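Local coordinates for porphyranase B (Zobellia galactanivorans, PDB 3JUU), which hydrolyses the sulfated red-algal polysaccharide porphyran at the linkages between beta-D-galactopyranose and alpha-L-galactopyranose-6-sulfate, at residues R134-L144 and P229-Y237. Sequence-based numbering, arbitrary orientation.
Sequences RLGCDKRTTEL and PADFDIEMY
Arg140 reaches across to the loop 229-237 and grips Asp231 O end-on with two hydrogen bonds, from NH1 (2.9 Å, 155°) and, more bent, from NH2 (3.1 Å, 142°), the oxygen lying in the guanidinium plane. This loop of the GH16 beta-sandwich (jelly roll) leads into strand 237-242. NH2 also forms a salt bridge with Asp233 OD1 at 3.0 Å, the guanidinium and carboxylate planes steeply inclined. Ile234 CD1 rests over one guanidinium face, offset toward its rim. With a leucine in place of Arg140, Asp231 O and the Asp233 carboxylate would probably lose this partner, and with it the tie between the loop and the turn leading into strand 141-150.

Further along, a beta-branched residue suits the strand: Thr142 lays CB over the Phe232 ring, 3.9 Å from its centroid, in a CH-pi contact. Its OG1, turned between backbone N and carbonyl carbon (chi1 57°), faces Met236 SD and reaches a water that accepts from Ile234 N. Apolar Leu144 suits its place between Phe232 CE2 and Met236 CE, which Ile214, Phe216 and Leu127 also line.

In the second shell, Tyr182 makes a cation-pi contact with Arg140, and Asn129 hydrogen-bonds to Arg140 O through ND2 and to Thr142 N through OD1. Between Thr142 and Leu144, strand alternation turns CB of Glu143, the probable nucleophile, away from the loop; its carboxylate forms a salt bridge with Arg174, while Glu143 O lies 3.5 Å from Phe232 CZ.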
# COMPACT_ATOMS: atom_id res chain seq x y z
N ARG A 134 14.60 -13.89 -6.48
CA ARG A 134 14.22 -14.29 -7.77
C ARG A 134 15.49 -14.60 -8.59
O ARG A 134 16.66 -14.33 -8.13
CB ARG A 134 13.38 -13.16 -8.46
CG ARG A 134 12.05 -12.84 -7.87
CD ARG A 134 11.06 -13.94 -8.24
NE ARG A 134 10.97 -14.93 -7.17
CZ ARG A 134 11.24 -16.23 -7.30
NH1 ARG A 134 11.63 -16.72 -8.46
NH2 ARG A 134 11.11 -17.06 -6.25
N LEU A 135 15.28 -15.16 -9.79
CA LEU A 135 16.42 -15.59 -10.61
C LEU A 135 16.61 -14.72 -11.87
O LEU A 135 15.63 -14.21 -12.41
CB LEU A 135 16.13 -17.00 -11.12
CG LEU A 135 16.19 -18.17 -10.13
CD1 LEU A 135 16.08 -17.97 -8.62
CD2 LEU A 135 15.65 -19.43 -10.67
N GLY A 136 17.85 -14.58 -12.34
CA GLY A 136 18.13 -13.91 -13.65
C GLY A 136 17.51 -12.49 -13.66
O GLY A 136 17.57 -11.75 -12.68
N CYS A 137 16.88 -12.16 -14.77
CA CYS A 137 16.28 -10.80 -14.91
C CYS A 137 15.12 -10.49 -13.92
O CYS A 137 14.81 -9.30 -13.71
CB CYS A 137 15.81 -10.62 -16.35
SG CYS A 137 17.26 -10.50 -17.50
N ASP A 138 14.52 -11.51 -13.33
CA ASP A 138 13.47 -11.29 -12.31
C ASP A 138 13.95 -10.65 -11.03
O ASP A 138 13.15 -10.31 -10.18
CB ASP A 138 12.73 -12.58 -11.96
CG ASP A 138 11.91 -13.14 -13.15
OD1 ASP A 138 11.67 -12.44 -14.18
OD2 ASP A 138 11.50 -14.28 -12.97
N LYS A 139 15.27 -10.41 -10.90
CA LYS A 139 15.81 -9.65 -9.76
C LYS A 139 15.48 -8.16 -9.87
O LYS A 139 15.68 -7.41 -8.92
CB LYS A 139 17.37 -9.83 -9.70
CG LYS A 139 17.81 -11.28 -9.28
CD LYS A 139 19.39 -11.33 -9.14
CE LYS A 139 19.92 -12.69 -9.47
NZ LYS A 139 19.41 -13.71 -8.42
N ARG A 140 15.06 -7.69 -11.05
CA ARG A 140 14.62 -6.29 -11.25
C ARG A 140 13.39 -6.10 -10.34
O ARG A 140 12.75 -7.07 -9.95
CB ARG A 140 14.20 -6.04 -12.71
CG ARG A 140 13.02 -6.90 -13.13
CD ARG A 140 12.89 -6.88 -14.68
NE ARG A 140 11.87 -7.82 -15.16
CZ ARG A 140 10.56 -7.58 -15.32
NH1 ARG A 140 10.03 -6.41 -15.08
NH2 ARG A 140 9.77 -8.56 -15.73
N THR A 141 13.10 -4.84 -10.01
CA THR A 141 11.98 -4.50 -9.14
C THR A 141 10.78 -4.09 -9.96
O THR A 141 10.93 -3.30 -10.92
CB THR A 141 12.38 -3.32 -8.26
OG1 THR A 141 13.47 -3.78 -7.44
CG2 THR A 141 11.20 -2.91 -7.33
N THR A 142 9.61 -4.53 -9.53
CA THR A 142 8.36 -4.09 -10.10
C THR A 142 7.56 -3.74 -8.83
O THR A 142 7.44 -4.50 -7.91
CB THR A 142 7.60 -5.21 -10.90
OG1 THR A 142 7.35 -6.36 -10.06
CG2 THR A 142 8.36 -5.66 -12.10
N GLU A 143 7.04 -2.51 -8.80
CA GLU A 143 6.23 -2.05 -7.65
C GLU A 143 4.95 -1.50 -8.22
O GLU A 143 4.98 -0.67 -9.13
CB GLU A 143 7.01 -0.93 -6.90
CG GLU A 143 6.17 -0.33 -5.72
CD GLU A 143 6.96 0.80 -5.03
OE1 GLU A 143 8.19 0.98 -5.28
OE2 GLU A 143 6.32 1.54 -4.25
N LEU A 144 3.82 -1.94 -7.65
CA LEU A 144 2.47 -1.51 -8.08
C LEU A 144 1.79 -0.84 -6.84
O LEU A 144 1.35 -1.49 -5.91
CB LEU A 144 1.69 -2.78 -8.57
CG LEU A 144 0.43 -2.54 -9.46
CD1 LEU A 144 -0.24 -3.86 -9.79
CD2 LEU A 144 -0.57 -1.55 -8.80
N PRO A 229 5.69 0.46 -16.79
CA PRO A 229 6.94 0.78 -17.52
C PRO A 229 7.73 -0.46 -17.97
O PRO A 229 8.50 -0.34 -18.93
CB PRO A 229 7.73 1.67 -16.56
CG PRO A 229 7.03 1.55 -15.26
CD PRO A 229 5.74 0.87 -15.37
N ALA A 230 7.46 -1.62 -17.38
CA ALA A 230 8.11 -2.90 -17.80
C ALA A 230 7.10 -3.97 -17.52
O ALA A 230 6.12 -3.76 -16.77
CB ALA A 230 9.43 -3.14 -16.99
N ASP A 231 7.29 -5.16 -18.11
CA ASP A 231 6.35 -6.26 -17.81
C ASP A 231 6.21 -6.56 -16.28
O ASP A 231 7.20 -6.82 -15.57
CB ASP A 231 6.86 -7.54 -18.40
CG ASP A 231 6.80 -7.58 -19.93
OD1 ASP A 231 5.99 -6.81 -20.51
OD2 ASP A 231 7.59 -8.40 -20.50
N PHE A 232 4.99 -6.57 -15.80
CA PHE A 232 4.71 -6.99 -14.40
C PHE A 232 4.30 -8.47 -14.42
O PHE A 232 3.12 -8.77 -14.25
CB PHE A 232 3.63 -6.08 -13.81
CG PHE A 232 4.16 -4.73 -13.27
CD1 PHE A 232 5.41 -4.21 -13.67
CD2 PHE A 232 3.41 -4.01 -12.34
CE1 PHE A 232 5.92 -2.96 -13.20
CE2 PHE A 232 3.93 -2.74 -11.83
CZ PHE A 232 5.22 -2.25 -12.23
N ASP A 233 5.27 -9.38 -14.68
CA ASP A 233 4.92 -10.79 -14.75
C ASP A 233 5.66 -11.56 -13.65
O ASP A 233 5.90 -12.79 -13.82
CB ASP A 233 5.25 -11.34 -16.13
CG ASP A 233 6.68 -11.06 -16.54
OD1 ASP A 233 7.44 -10.44 -15.77
OD2 ASP A 233 7.03 -11.37 -17.71
N ILE A 234 6.07 -10.83 -12.58
CA ILE A 234 6.86 -11.45 -11.46
C ILE A 234 5.92 -11.49 -10.24
O ILE A 234 5.18 -10.53 -10.01
CB ILE A 234 8.21 -10.68 -11.09
CG1 ILE A 234 9.11 -10.48 -12.35
CG2 ILE A 234 9.01 -11.51 -10.03
CD1 ILE A 234 10.09 -9.39 -12.26
N GLU A 235 5.98 -12.57 -9.47
CA GLU A 235 5.18 -12.70 -8.22
C GLU A 235 5.35 -11.49 -7.32
O GLU A 235 6.48 -10.98 -7.14
CB GLU A 235 5.68 -13.97 -7.42
CG GLU A 235 4.75 -14.31 -6.26
CD GLU A 235 5.26 -15.54 -5.49
OE1 GLU A 235 6.35 -16.02 -5.83
OE2 GLU A 235 4.66 -15.93 -4.51
N MET A 236 4.25 -10.98 -6.79
CA MET A 236 4.33 -9.81 -5.91
C MET A 236 3.62 -10.08 -4.59
O MET A 236 2.83 -11.00 -4.48
CB MET A 236 3.76 -8.55 -6.58
CG MET A 236 4.76 -8.03 -7.63
SD MET A 236 4.50 -6.28 -8.09
CE MET A 236 3.20 -6.36 -9.27
N TYR A 237 3.95 -9.25 -3.57
CA TYR A 237 3.51 -9.42 -2.17
C TYR A 237 2.86 -8.15 -1.75
O TYR A 237 3.36 -7.07 -2.18
CB TYR A 237 4.73 -9.68 -1.25
CG TYR A 237 5.48 -10.96 -1.67
CD1 TYR A 237 5.20 -12.22 -1.04
CD2 TYR A 237 6.37 -10.95 -2.79
CE1 TYR A 237 5.87 -13.41 -1.45
CE2 TYR A 237 7.02 -12.13 -3.21
CZ TYR A 237 6.73 -13.35 -2.54
OH TYR A 237 7.37 -14.51 -2.97
O HOH W 1 9.95 -13.69 -4.76
O HOH W 2 9.50 -12.56 -15.79
O HOH W 3 5.51 -8.16 -11.48